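Local coordinates for protein aspartate aminotransferase, mitochondrial (Trypanosoma brucei brucei, PDB 4W5K) that probably catalyses, as a homodimer, the pyridoxal-phosphate-dependent transfer of amino groups between aspartate and 2-oxoglutarate, at residues 205-210 and 238-243; 92-97 and 256-261; 346-351 and 374-379. The protein carries 1 engineered substitution. One frame throughout, in Å; residues are numbered along the deposited sequence.

Contact 1 of 3, residues 205-210 and 238-243; sequences IPFVDM and IVAQSF. With PLP (pyridoxal-5'-phosphate), chain C.
Ile238 lays its CG2 methyl over one face of the Phe207 ring, 3.6 Å from the ring centroid and only 16° off its normal, but displaced toward the rim, so that CE1 of Phe207 is its nearest carbon at 3.5 Å. With CG anti to the backbone N (chi1 -160°), the phenyl group is carried across to Ile238 of the adjoining strand, and Ala240 CB meets the same ring near its plane, at the edge, 4.2 Å from CE1. The other branch of Ile238 ends in CD1, which meets Ile205 CG2 at 3.6 Å. Beneath these groups run two neighbouring parallel strands of the large-domain sheet of the aminotransferase fold, joined in a beta-alpha-beta crossover through helices 220-223 and 225-230. Five backbone bonds stitch them together, from Ile238 N to Pro206 O through to Ser242 N to Met210 O. On the Phe207 side helix 99-110 covers the sheet, while Val208 and Met210 turn to the opposite face, against helix 225-230. The cofactor lies at the C-terminal ends of the strands: Asp209 OD2 lies 2.6 Å from N1 of the pyridoxal phosphate and is hydrogen-bonded to His131, and Ser242 OG donates to phosphate O3P at 2.6 Å. A water donating to Asp209 OD1 at 2.8 Å and to Ala240 O bridges the two strands.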
ATOM      1  N   ILE A 205       1.726 -23.533 -14.190  1.00 23.85           N
ATOM      2  CA  ILE A 205       0.942 -22.322 -13.958  1.00 22.86           C
ATOM      3  C   ILE A 205       1.856 -21.117 -14.136  1.00 21.97           C
ATOM      4  O   ILE A 205       2.732 -20.880 -13.306  1.00 23.18           O
ATOM      5  CB  ILE A 205       0.314 -22.311 -12.532  1.00 21.71           C
ATOM      6  CG1 ILE A 205      -0.597 -23.533 -12.318  1.00 26.53           C
ATOM      7  CG2 ILE A 205      -0.476 -21.031 -12.307  1.00 22.76           C
ATOM      8  CD1 ILE A 205       0.126 -24.780 -11.816  1.00 27.34           C
ATOM      9  N   PRO A 206       1.691 -20.367 -15.243  1.00 21.12           N
ATOM     10  CA  PRO A 206       2.564 -19.217 -15.502  1.00 19.08           C
ATOM     11  C   PRO A 206       2.205 -18.013 -14.649  1.00 19.93           C
ATOM     12  O   PRO A 206       1.023 -17.674 -14.572  1.00 20.20           O
ATOM     13  CB  PRO A 206       2.313 -18.905 -16.973  1.00 20.54           C
ATOM     14  CG  PRO A 206       0.928 -19.426 -17.224  1.00 19.41           C
ATOM     15  CD  PRO A 206       0.782 -20.643 -16.374  1.00 20.54           C
ATOM     16  N   PHE A 207       3.219 -17.411 -14.027  1.00 17.02           N
ATOM     17  CA  PHE A 207       3.072 -16.168 -13.232  1.00 18.63           C
ATOM     18  C   PHE A 207       3.936 -15.133 -13.947  1.00 19.01           C
ATOM     19  O   PHE A 207       5.161 -15.157 -13.849  1.00 18.97           O
ATOM     20  CB  PHE A 207       3.538 -16.411 -11.792  1.00 19.32           C
ATOM     21  CG  PHE A 207       3.012 -15.425 -10.766  1.00 18.06           C
ATOM     22  CD1 PHE A 207       2.913 -14.072 -11.037  1.00 19.39           C
ATOM     23  CD2 PHE A 207       2.606 -15.903  -9.513  1.00 21.17           C
ATOM     24  CE1 PHE A 207       2.430 -13.171 -10.062  1.00 18.42           C
ATOM     25  CE2 PHE A 207       2.117 -15.018  -8.509  1.00 20.02           C
ATOM     26  CZ  PHE A 207       2.025 -13.645  -8.791  1.00 20.32           C
ATOM     27  N   VAL A 208       3.287 -14.255 -14.692  1.00 15.63           N
ATOM     28  CA  VAL A 208       3.982 -13.241 -15.513  1.00 16.76           C
ATOM     29  C   VAL A 208       4.208 -11.970 -14.714  1.00 19.90           C
ATOM     30  O   VAL A 208       3.257 -11.359 -14.227  1.00 20.27           O
ATOM     31  CB  VAL A 208       3.182 -12.914 -16.753  1.00 16.51           C
ATOM     32  CG1 VAL A 208       3.882 -11.764 -17.573  1.00 18.11           C
ATOM     33  CG2 VAL A 208       3.047 -14.139 -17.608  1.00 17.31           C
ATOM     34  N   ASP A 209       5.467 -11.594 -14.538  1.00 14.88           N
ATOM     35  CA  ASP A 209       5.807 -10.284 -13.983  1.00 16.64           C
ATOM     36  C   ASP A 209       5.996  -9.344 -15.173  1.00 18.35           C
ATOM     37  O   ASP A 209       6.971  -9.457 -15.924  1.00 17.49           O
ATOM     38  CB  ASP A 209       7.071 -10.373 -13.104  1.00 18.33           C
ATOM     39  CG  ASP A 209       7.440  -9.032 -12.453  1.00 24.37           C
ATOM     40  OD1 ASP A 209       6.899  -7.990 -12.868  1.00 24.09           O
ATOM     41  OD2 ASP A 209       8.280  -9.020 -11.523  1.00 25.79           O
ATOM     42  N   MET A 210       5.019  -8.464 -15.385  1.00 14.55           N
ATOM     43  CA  MET A 210       5.060  -7.511 -16.504  1.00 16.06           C
ATOM     44  C   MET A 210       5.228  -6.101 -15.956  1.00 15.98           C
ATOM     45  O   MET A 210       4.241  -5.374 -15.750  1.00 15.84           O
ATOM     46  CB  MET A 210       3.785  -7.586 -17.358  1.00 15.48           C
ATOM     47  CG  MET A 210       3.896  -6.699 -18.628  1.00 20.81           C
ATOM     48  SD  MET A 210       2.601  -6.981 -19.840  1.00 22.39           S
ATOM     49  CE  MET A 210       1.180  -6.369 -18.948  1.00 26.22           C
ATOM     50  N   ILE A 238      -1.449 -15.953 -14.200  1.00 16.87           N
ATOM     51  CA  ILE A 238      -1.385 -14.813 -13.284  1.00 16.30           C
ATOM     52  C   ILE A 238      -0.520 -13.737 -13.926  1.00 18.67           C
ATOM     53  O   ILE A 238       0.518 -14.059 -14.500  1.00 19.19           O
ATOM     54  CB  ILE A 238      -0.777 -15.187 -11.916  1.00 17.21           C
ATOM     55  CG1 ILE A 238      -1.489 -16.405 -11.331  1.00 22.93           C
ATOM     56  CG2 ILE A 238      -0.862 -13.997 -10.919  1.00 19.38           C
ATOM     57  CD1 ILE A 238      -0.636 -17.624 -11.315  1.00 25.85           C
ATOM     58  N   VAL A 239      -0.943 -12.476 -13.829  1.00 16.35           N
ATOM     59  CA  VAL A 239      -0.136 -11.374 -14.348  1.00 17.80           C
ATOM     60  C   VAL A 239      -0.024 -10.273 -13.294  1.00 17.24           C
ATOM     61  O   VAL A 239      -1.052  -9.798 -12.806  1.00 18.55           O
ATOM     62  CB  VAL A 239      -0.733 -10.752 -15.627  1.00 16.25           C
ATOM     63  CG1 VAL A 239       0.207  -9.655 -16.164  1.00 16.01           C
ATOM     64  CG2 VAL A 239      -0.944 -11.823 -16.714  1.00 20.23           C
ATOM     65  N   ALA A 240       1.212  -9.898 -12.935  1.00 14.43           N
ATOM     66  CA  ALA A 240       1.467  -8.759 -12.051  1.00 14.93           C
ATOM     67  C   ALA A 240       1.887  -7.607 -12.940  1.00 14.28           C
ATOM     68  O   ALA A 240       2.909  -7.692 -13.631  1.00 17.37           O
ATOM     69  CB  ALA A 240       2.564  -9.077 -11.031  1.00 16.69           C
ATOM     70  N   GLN A 241       1.079  -6.551 -12.950  1.00 13.63           N
ATOM     71  CA  GLN A 241       1.251  -5.462 -13.901  1.00 14.74           C
ATOM     72  C   GLN A 241       1.627  -4.162 -13.172  1.00 16.03           C
ATOM     73  O   GLN A 241       0.870  -3.669 -12.337  1.00 16.27           O
ATOM     74  CB  GLN A 241      -0.054  -5.297 -14.716  1.00 16.43           C
ATOM     75  CG  GLN A 241      -0.115  -4.115 -15.649  1.00 17.80           C
ATOM     76  CD  GLN A 241      -1.449  -4.039 -16.369  1.00 21.02           C
ATOM     77  OE1 GLN A 241      -2.486  -4.400 -15.802  1.00 20.71           O
ATOM     78  NE2 GLN A 241      -1.444  -3.522 -17.600  1.00 22.51           N
ATOM     79  N   SER A 242       2.787  -3.599 -13.507  1.00 16.26           N
ATOM     80  CA  SER A 242       3.251  -2.347 -12.894  1.00 16.17           C
ATOM     81  C   SER A 242       3.042  -1.131 -13.787  1.00 15.56           C
ATOM     82  O   SER A 242       3.324  -1.174 -14.990  1.00 19.25           O
ATOM     83  CB  SER A 242       4.745  -2.456 -12.539  1.00 17.22           C
ATOM     84  OG  SER A 242       5.245  -1.207 -12.078  1.00 16.39           O
ATOM     85  N   PHE A 243       2.581  -0.031 -13.185  1.00 15.61           N
ATOM     86  CA  PHE A 243       2.498   1.237 -13.888  1.00 17.21           C
ATOM     87  C   PHE A 243       3.579   2.208 -13.465  1.00 16.59           C
ATOM     88  O   PHE A 243       3.564   3.387 -13.862  1.00 18.18           O
ATOM     89  CB  PHE A 243       1.088   1.828 -13.696  1.00 19.75           C
ATOM     90  CG  PHE A 243       0.035   0.985 -14.338  1.00 19.54           C
ATOM     91  CD1 PHE A 243       0.014   0.829 -15.718  1.00 21.27           C
ATOM     92  CD2 PHE A 243      -0.866   0.261 -13.577  1.00 18.89           C
ATOM     93  CE1 PHE A 243      -0.933   0.002 -16.326  1.00 27.80           C
ATOM     94  CE2 PHE A 243      -1.828  -0.551 -14.184  1.00 21.03           C
ATOM     95  CZ  PHE A 243      -1.862  -0.681 -15.553  1.00 22.45           C
TER
HETATM   96  N1  PLP C 500       9.173  -6.650 -10.927  0.88 19.62           N
HETATM   97  C2  PLP C 500      10.248  -6.206 -11.660  0.88 20.42           C
HETATM   98  C2A PLP C 500      10.870  -7.145 -12.642  0.88 15.88           C
HETATM   99  C3  PLP C 500      10.740  -4.912 -11.488  0.88 18.73           C
HETATM  100  O3  PLP C 500      11.820  -4.455 -12.194  0.88 22.99           O
HETATM  101  C4  PLP C 500      10.135  -4.062 -10.572  0.88 23.74           C
HETATM  102  C4A PLP C 500      10.536  -2.613 -10.577  0.88 32.47           C
HETATM  103  O4A PLP C 500      11.604  -2.292 -10.047  0.88 36.77           O
HETATM  104  C5  PLP C 500       9.043  -4.510  -9.829  0.88 25.13           C
HETATM  105  C6  PLP C 500       8.556  -5.804 -10.025  0.88 24.08           C
HETATM  106  C5A PLP C 500       8.380  -3.609  -8.798  0.88 25.39           C
HETATM  107  O4P PLP C 500       7.575  -2.648  -9.420  0.88 19.87           O
HETATM  108  P   PLP C 500       6.670  -1.678  -8.605  0.88 15.20           P
HETATM  109  O1P PLP C 500       7.408  -0.413  -8.284  0.88 19.75           O
HETATM  110  O2P PLP C 500       6.205  -2.354  -7.339  0.88 13.41           O
HETATM  111  O3P PLP C 500       5.501  -1.393  -9.520  0.88 20.06           O
HETATM  112  O   HOH W   1       5.074  -5.911 -12.414  1.00 17.02           O
HETATM  113  O   HOH W   2       3.623  -2.990 -17.175  1.00 18.33           O

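Contact 2 of 3, residues 92-97 and 256-261; sequences IASCQT and ALHIST
Ser94 and His258 each set their first torsion so that the polar group swings back beside its own backbone N: OG of Ser94 stands anti to the carbonyl carbon (chi1 -59°), and CG of His258 does likewise (chi1 -51°). As the two residues form a non-hydrogen-bonded antiparallel pair, with both side chains on one face of the sheet, these rotations bring Ser94 OG to the imidazole edge, in the ring plane, 2.7 Å from ND1 of His258. Either group could be the donor in this hydrogen bond. Ser94 OG is bonded to Gln76 as well, and Phe80 meets the imidazole edge-to-face, both from helix 69-80, which covers this side. Ile92 joins the same face, its CG2 reaching His258 CB at 3.9 Å.

The backbones are zipped by two hydrogen-bonded pairs, Ala93 with Ile259 and Cys95 with Leu257; the shortest bond, Ile259 N to Ala93 O, measures 2.7 Å. Between them Ser94 CA closes to 3.1 Å from Leu257 O in a CA-H...O contact. These four residues form the other, mainly apolar face, where Leu257 continues onto helices 99-110 and 264-282. Thr97, turned toward the partner strand, packs CG2 at 3.7 Å against CB of Leu257, the side chains crossing at about a right angle. Strand 255-260 is the member of the large-domain sheet that runs against both its neighbours, a hallmark of fold-type I pyridoxal-phosphate enzymes, and strand 92-97 is the outermost one on this side. Thr97 OG1 bonds to Gly99 O, at the turn into the helix that supplies Gly100 and Thr101 to the cofactor phosphate. The imidazole is thus bonded at both nitrogens, ND1 to Ser94 and NE2 to Gln241, which fixes its rotation, while mainly apolar groups, the Cys95 thiol among them, pack on the reverse.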
ATOM      1  N   ILE A  92     -11.542 -13.353 -16.172  1.00 22.63           N
ATOM      2  CA  ILE A  92     -10.343 -12.850 -15.512  1.00 19.82           C
ATOM      3  C   ILE A  92     -10.650 -12.073 -14.227  1.00 22.02           C
ATOM      4  O   ILE A  92     -11.345 -11.046 -14.231  1.00 24.86           O
ATOM      5  CB  ILE A  92      -9.508 -11.956 -16.459  1.00 22.33           C
ATOM      6  CG1 ILE A  92      -9.184 -12.723 -17.736  1.00 23.12           C
ATOM      7  CG2 ILE A  92      -8.199 -11.537 -15.797  1.00 21.05           C
ATOM      8  CD1 ILE A  92      -8.235 -11.959 -18.673  1.00 27.18           C
ATOM      9  N   ALA A  93     -10.114 -12.585 -13.126  1.00 21.98           N
ATOM     10  CA  ALA A  93     -10.235 -11.937 -11.819  1.00 22.43           C
ATOM     11  C   ALA A  93      -9.145 -10.874 -11.648  1.00 19.01           C
ATOM     12  O   ALA A  93      -7.973 -11.182 -11.781  1.00 18.91           O
ATOM     13  CB  ALA A  93     -10.154 -12.993 -10.708  1.00 20.88           C
ATOM     14  N   SER A  94      -9.517  -9.631 -11.334  1.00 19.19           N
ATOM     15  CA  SER A  94      -8.546  -8.552 -11.326  1.00 18.90           C
ATOM     16  C   SER A  94      -8.756  -7.578 -10.194  1.00 18.08           C
ATOM     17  O   SER A  94      -9.888  -7.403  -9.718  1.00 20.75           O
ATOM     18  CB  SER A  94      -8.574  -7.756 -12.647  1.00 19.07           C
ATOM     19  OG  SER A  94      -8.309  -8.592 -13.783  1.00 21.71           O
ATOM     20  N   CYS A  95      -7.667  -6.920  -9.797  1.00 17.79           N
ATOM     21  CA  CYS A  95      -7.745  -5.838  -8.815  1.00 17.63           C
ATOM     22  C   CYS A  95      -6.560  -4.875  -8.933  1.00 17.55           C
ATOM     23  O   CYS A  95      -5.515  -5.178  -9.520  1.00 17.91           O
ATOM     24  CB  CYS A  95      -7.799  -6.414  -7.380  1.00 18.17           C
ATOM     25  SG  CYS A  95      -6.274  -7.229  -6.796  1.00 18.51           S
ATOM     26  N   GLN A  96      -6.749  -3.698  -8.367  1.00 15.10           N
ATOM     27  CA  GLN A  96      -5.683  -2.733  -8.203  1.00 15.78           C
ATOM     28  C   GLN A  96      -4.749  -3.199  -7.092  1.00 15.00           C
ATOM     29  O   GLN A  96      -5.197  -3.830  -6.126  1.00 15.88           O
ATOM     30  CB  GLN A  96      -6.295  -1.359  -7.867  1.00 15.95           C
ATOM     31  CG  GLN A  96      -5.284  -0.259  -7.537  1.00 16.68           C
ATOM     32  CD  GLN A  96      -5.950   1.100  -7.312  1.00 16.16           C
ATOM     33  OE1 GLN A  96      -7.109   1.290  -7.648  1.00 18.32           O
ATOM     34  NE2 GLN A  96      -5.190   2.052  -6.815  1.00 17.34           N
ATOM     35  N   THR A  97      -3.460  -2.908  -7.228  1.00 14.17           N
ATOM     36  CA  THR A  97      -2.464  -3.324  -6.245  1.00 16.06           C
ATOM     37  C   THR A  97      -1.432  -2.236  -5.999  1.00 15.41           C
ATOM     38  O   THR A  97      -1.358  -1.254  -6.744  1.00 15.87           O
ATOM     39  CB  THR A  97      -1.720  -4.594  -6.704  1.00 14.40           C
ATOM     40  OG1 THR A  97      -1.127  -4.304  -7.984  1.00 14.94           O
ATOM     41  CG2 THR A  97      -2.688  -5.794  -6.849  1.00 17.12           C
ATOM     42  N   ALA A 256      -1.689  -3.489 -11.110  1.00 16.86           N
ATOM     43  CA  ALA A 256      -2.864  -4.367 -11.092  1.00 17.06           C
ATOM     44  C   ALA A 256      -2.417  -5.829 -11.140  1.00 18.36           C
ATOM     45  O   ALA A 256      -1.322  -6.156 -11.598  1.00 16.16           O
ATOM     46  CB  ALA A 256      -3.807  -4.050 -12.284  1.00 17.48           C
ATOM     47  N   LEU A 257      -3.302  -6.683 -10.658  1.00 16.25           N
ATOM     48  CA  LEU A 257      -3.140  -8.126 -10.636  1.00 16.63           C
ATOM     49  C   LEU A 257      -4.273  -8.762 -11.422  1.00 18.89           C
ATOM     50  O   LEU A 257      -5.420  -8.351 -11.277  1.00 19.71           O
ATOM     51  CB  LEU A 257      -3.131  -8.619  -9.186  1.00 16.13           C
ATOM     52  CG  LEU A 257      -3.219 -10.130  -8.970  1.00 17.54           C
ATOM     53  CD1 LEU A 257      -1.973 -10.816  -9.533  1.00 19.43           C
ATOM     54  CD2 LEU A 257      -3.308 -10.385  -7.489  1.00 18.09           C
ATOM     55  N   HIS A 258      -3.970  -9.785 -12.234  1.00 16.84           N
ATOM     56  CA  HIS A 258      -4.979 -10.453 -13.059  1.00 18.89           C
ATOM     57  C   HIS A 258      -4.792 -11.950 -12.920  1.00 17.90           C
ATOM     58  O   HIS A 258      -3.651 -12.411 -13.014  1.00 18.72           O
ATOM     59  CB  HIS A 258      -4.834 -10.071 -14.545  1.00 18.85           C
ATOM     60  CG  HIS A 258      -4.764  -8.594 -14.777  1.00 20.12           C
ATOM     61  ND1 HIS A 258      -5.869  -7.770 -14.708  1.00 22.15           N
ATOM     62  CD2 HIS A 258      -3.714  -7.798 -15.100  1.00 24.02           C
ATOM     63  CE1 HIS A 258      -5.499  -6.526 -14.975  1.00 20.58           C
ATOM     64  NE2 HIS A 258      -4.194  -6.517 -15.211  1.00 20.36           N
ATOM     65  N   ILE A 259      -5.872 -12.685 -12.667  1.00 18.92           N
ATOM     66  CA  ILE A 259      -5.833 -14.146 -12.703  1.00 18.86           C
ATOM     67  C   ILE A 259      -6.921 -14.680 -13.626  1.00 21.04           C
ATOM     68  O   ILE A 259      -8.109 -14.491 -13.385  1.00 21.49           O
ATOM     69  CB  ILE A 259      -6.027 -14.807 -11.303  1.00 20.08           C
ATOM     70  CG1 ILE A 259      -5.071 -14.205 -10.253  1.00 19.43           C
ATOM     71  CG2 ILE A 259      -5.902 -16.350 -11.430  1.00 19.34           C
ATOM     72  CD1 ILE A 259      -5.730 -13.088  -9.417  1.00 22.19           C
ATOM     73  N   SER A 260      -6.527 -15.387 -14.673  1.00 19.03           N
ATOM     74  CA  SER A 260      -7.531 -16.008 -15.534  1.00 20.84           C
ATOM     75  C   SER A 260      -8.028 -17.312 -14.935  1.00 24.33           C
ATOM     76  O   SER A 260      -7.315 -17.984 -14.197  1.00 24.62           O
ATOM     77  CB  SER A 260      -6.984 -16.266 -16.935  1.00 21.90           C
ATOM     78  OG  SER A 260      -5.960 -17.248 -16.918  1.00 22.39           O
ATOM     79  N   THR A 261      -9.282 -17.627 -15.234  1.00 21.40           N
ATOM     80  CA  THR A 261      -9.954 -18.806 -14.714  1.00 22.44           C
ATOM     81  C   THR A 261     -10.840 -19.414 -15.785  1.00 25.77           C
ATOM     82  O   THR A 261     -10.952 -18.893 -16.892  1.00 27.25           O
ATOM     83  CB  THR A 261     -10.832 -18.474 -13.479  1.00 28.00           C
ATOM     84  OG1 THR A 261     -11.981 -17.728 -13.896  1.00 27.66           O
ATOM     85  CG2 THR A 261     -10.047 -17.704 -12.447  1.00 26.27           C
TER

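Contact 3 of 3, residues 346-351 and 374-379; sequences MMAYTG and AAVSGL. With EDO (1,2-ethanediol), chain E.
Val376 N gives a hydrogen bond of 2.7 Å to Met346 O, and a reciprocal pair follows two residues along: Ala348 N donates to Ala374 O at 2.9 Å, and Ala374 N returns to Ala348 O at 2.8 Å. Weaker CA-H...O contacts support them, among them Ala375 CA to Met346 O at 3.3 Å. Together these bonds make a short antiparallel ribbon in the small domain of the aminotransferase fold, after which the chain curls at Val376 into a 3-10 turn. Val376 CG2 sits between its backbone N and carbonyl carbon (chi1 -63° for CG1), which presses it to 3.2 Å from Met346 O, while CG1 leans on Ala348 CB at 4.0 Å. Thr350 CG2 touches Ala374 CB on that same side, its OG1 being held by Gly372 O. On the other face, Met347 bends at chi2 so that SD rests over Ala375. At the ribbon's end, beside the 3-10 turn, Met346 SD lies 3.8 Å from Ser377 OG, a hydroxyl bonded to Val37 O. Between the two segments the hydrogen bonds are all main-chain; the methionines border the cofactor site, Met346 near Tyr212 and Met347 near Asn181, while Ala348 and Val376 pack toward helix 300-331.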
ATOM      1  N   MET A 346      16.129  -0.799 -19.018  1.00 21.55           N
ATOM      2  CA  MET A 346      16.998   0.055 -18.210  1.00 25.33           C
ATOM      3  C   MET A 346      18.176  -0.648 -17.571  1.00 22.35           C
ATOM      4  O   MET A 346      19.140   0.004 -17.201  1.00 27.51           O
ATOM      5  CB  MET A 346      16.191   0.712 -17.080  1.00 31.64           C
ATOM      6  CG  MET A 346      15.411   1.892 -17.505  1.00 36.86           C
ATOM      7  SD  MET A 346      14.804   2.706 -16.014  1.00 27.80           S
ATOM      8  CE  MET A 346      13.398   1.677 -15.545  1.00 29.53           C
ATOM      9  N   MET A 347      18.091  -1.968 -17.413  1.00 20.75           N
ATOM     10  CA  MET A 347      19.144  -2.713 -16.722  1.00 20.55           C
ATOM     11  C   MET A 347      19.944  -3.573 -17.658  1.00 21.83           C
ATOM     12  O   MET A 347      19.373  -4.316 -18.464  1.00 20.80           O
ATOM     13  CB  MET A 347      18.554  -3.618 -15.639  1.00 19.74           C
ATOM     14  CG  MET A 347      17.725  -2.904 -14.639  1.00 23.67           C
ATOM     15  SD  MET A 347      18.788  -1.791 -13.719  1.00 30.40           S
ATOM     16  CE  MET A 347      17.559  -0.954 -12.729  1.00 41.01           C
ATOM     17  N   ALA A 348      21.269  -3.479 -17.558  1.00 22.26           N
ATOM     18  CA  ALA A 348      22.138  -4.256 -18.437  1.00 19.56           C
ATOM     19  C   ALA A 348      23.129  -5.082 -17.635  1.00 24.09           C
ATOM     20  O   ALA A 348      23.820  -4.545 -16.778  1.00 23.12           O
ATOM     21  CB  ALA A 348      22.890  -3.319 -19.406  1.00 23.84           C
ATOM     22  N   TYR A 349      23.218  -6.384 -17.907  1.00 23.48           N
ATOM     23  CA  TYR A 349      24.339  -7.131 -17.349  1.00 22.06           C
ATOM     24  C   TYR A 349      25.515  -6.898 -18.308  1.00 18.84           C
ATOM     25  O   TYR A 349      25.520  -7.393 -19.427  1.00 23.93           O
ATOM     26  CB  TYR A 349      24.015  -8.625 -17.176  1.00 24.18           C
ATOM     27  CG  TYR A 349      23.814  -9.045 -15.710  1.00 21.39           C
ATOM     28  CD1 TYR A 349      24.296 -10.267 -15.242  1.00 26.72           C
ATOM     29  CD2 TYR A 349      23.144  -8.218 -14.808  1.00 23.46           C
ATOM     30  CE1 TYR A 349      24.111 -10.668 -13.908  1.00 26.15           C
ATOM     31  CE2 TYR A 349      22.970  -8.599 -13.477  1.00 25.36           C
ATOM     32  CZ  TYR A 349      23.460  -9.821 -13.036  1.00 27.71           C
ATOM     33  OH  TYR A 349      23.267 -10.195 -11.711  1.00 31.18           O
ATOM     34  N   THR A 350      26.502  -6.152 -17.825  1.00 21.30           N
ATOM     35  CA  THR A 350      27.613  -5.709 -18.659  1.00 23.04           C
ATOM     36  C   THR A 350      28.652  -6.799 -18.911  1.00 26.34           C
ATOM     37  O   THR A 350      29.351  -6.754 -19.908  1.00 24.58           O
ATOM     38  CB  THR A 350      28.348  -4.508 -18.032  1.00 23.48           C
ATOM     39  OG1 THR A 350      28.951  -4.898 -16.784  1.00 25.83           O
ATOM     40  CG2 THR A 350      27.391  -3.318 -17.798  1.00 26.15           C
ATOM     41  N   GLY A 351      28.778  -7.739 -17.979  1.00 26.18           N
ATOM     42  CA  GLY A 351      29.831  -8.731 -18.003  1.00 25.73           C
ATOM     43  C   GLY A 351      31.107  -8.235 -17.361  1.00 27.43           C
ATOM     44  O   GLY A 351      32.129  -8.912 -17.395  1.00 32.01           O
ATOM     45  N   ALA A 374      24.436  -2.574 -14.842  1.00 26.05           N
ATOM     46  CA  ALA A 374      24.458  -1.131 -15.012  1.00 25.47           C
ATOM     47  C   ALA A 374      23.046  -0.667 -15.319  1.00 25.39           C
ATOM     48  O   ALA A 374      22.352  -1.256 -16.138  1.00 24.43           O
ATOM     49  CB  ALA A 374      25.421  -0.715 -16.124  1.00 27.41           C
ATOM     50  N   ALA A 375      22.612   0.370 -14.619  1.00 29.11           N
ATOM     51  CA  ALA A 375      21.351   1.016 -14.928  1.00 27.56           C
ATOM     52  C   ALA A 375      21.632   2.036 -16.012  1.00 30.06           C
ATOM     53  O   ALA A 375      22.237   3.073 -15.740  1.00 33.79           O
ATOM     54  CB  ALA A 375      20.767   1.677 -13.690  1.00 29.95           C
ATOM     55  N   VAL A 376      21.215   1.750 -17.239  1.00 27.19           N
ATOM     56  CA  VAL A 376      21.614   2.599 -18.355  1.00 30.45           C
ATOM     57  C   VAL A 376      20.822   3.909 -18.412  1.00 28.82           C
ATOM     58  O   VAL A 376      21.209   4.845 -19.113  1.00 32.73           O
ATOM     59  CB  VAL A 376      21.495   1.860 -19.714  1.00 37.29           C
ATOM     60  CG1 VAL A 376      22.447   0.657 -19.757  1.00 36.39           C
ATOM     61  CG2 VAL A 376      20.081   1.404 -19.975  1.00 35.66           C
ATOM     62  N   SER A 377      19.722   3.991 -17.672  1.00 30.08           N
ATOM     63  CA  SER A 377      19.020   5.268 -17.536  1.00 31.41           C
ATOM     64  C   SER A 377      19.932   6.362 -16.962  1.00 32.64           C
ATOM     65  O   SER A 377      19.690   7.559 -17.147  1.00 33.74           O
ATOM     66  CB  SER A 377      17.777   5.094 -16.659  1.00 36.23           C
ATOM     67  OG  SER A 377      18.109   4.440 -15.451  1.00 39.88           O
ATOM     68  N   GLY A 378      20.998   5.959 -16.275  1.00 35.54           N
ATOM     69  CA  GLY A 378      21.939   6.924 -15.724  1.00 34.25           C
ATOM     70  C   GLY A 378      22.955   7.394 -16.766  1.00 32.41           C
ATOM     71  O   GLY A 378      23.705   8.355 -16.534  1.00 35.65           O
ATOM     72  N   LEU A 379      22.970   6.719 -17.913  1.00 31.40           N
ATOM     73  CA  LEU A 379      23.805   7.107 -19.055  1.00 34.66           C
ATOM     74  C   LEU A 379      23.089   8.148 -19.907  1.00 35.68           C
ATOM     75  O   LEU A 379      21.878   8.049 -20.125  1.00 35.48           O
ATOM     76  CB  LEU A 379      24.153   5.892 -19.930  1.00 29.59           C
ATOM     77  CG  LEU A 379      25.241   4.910 -19.509  1.00 33.70           C
ATOM     78  CD1 LEU A 379      25.398   3.798 -20.546  1.00 34.24           C
ATOM     79  CD2 LEU A 379      26.568   5.606 -19.276  1.00 33.58           C
TER
HETATM   80  C1  EDO E 502      32.676  -7.874 -21.352  1.00 30.62           C
HETATM   81  O1  EDO E 502      31.321  -8.304 -21.198  1.00 32.46           O
HETATM   82  C2  EDO E 502      32.961  -7.745 -22.843  1.00 30.86           C
HETATM   83  O2  EDO E 502      32.618  -8.984 -23.492  1.00 29.18           O

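In the fold
Contacts 1 and 2 build one sheet of the large domain, their centres 9 Å apart, because strands 238-242 and 255-260 lie side by side; a probable hydrogen bond of 2.8 Å from Gln241 N to Ala256 O joins them. Along the chain 92-97 comes first, then the strands of contact 1, then 256-261, so contact 2 brackets contact 1. Contact 3 follows later, in a small-domain ribbon on the other side of the cofactor, its centre about 23 Å from that of contact 1 and about 31 Å from that of contact 2. Pyridoxal phosphate thus lies between the domains, bonded directly by contact 1 and approached to about 7 Å (nearest atoms) by side chains of Thr97 and Met347.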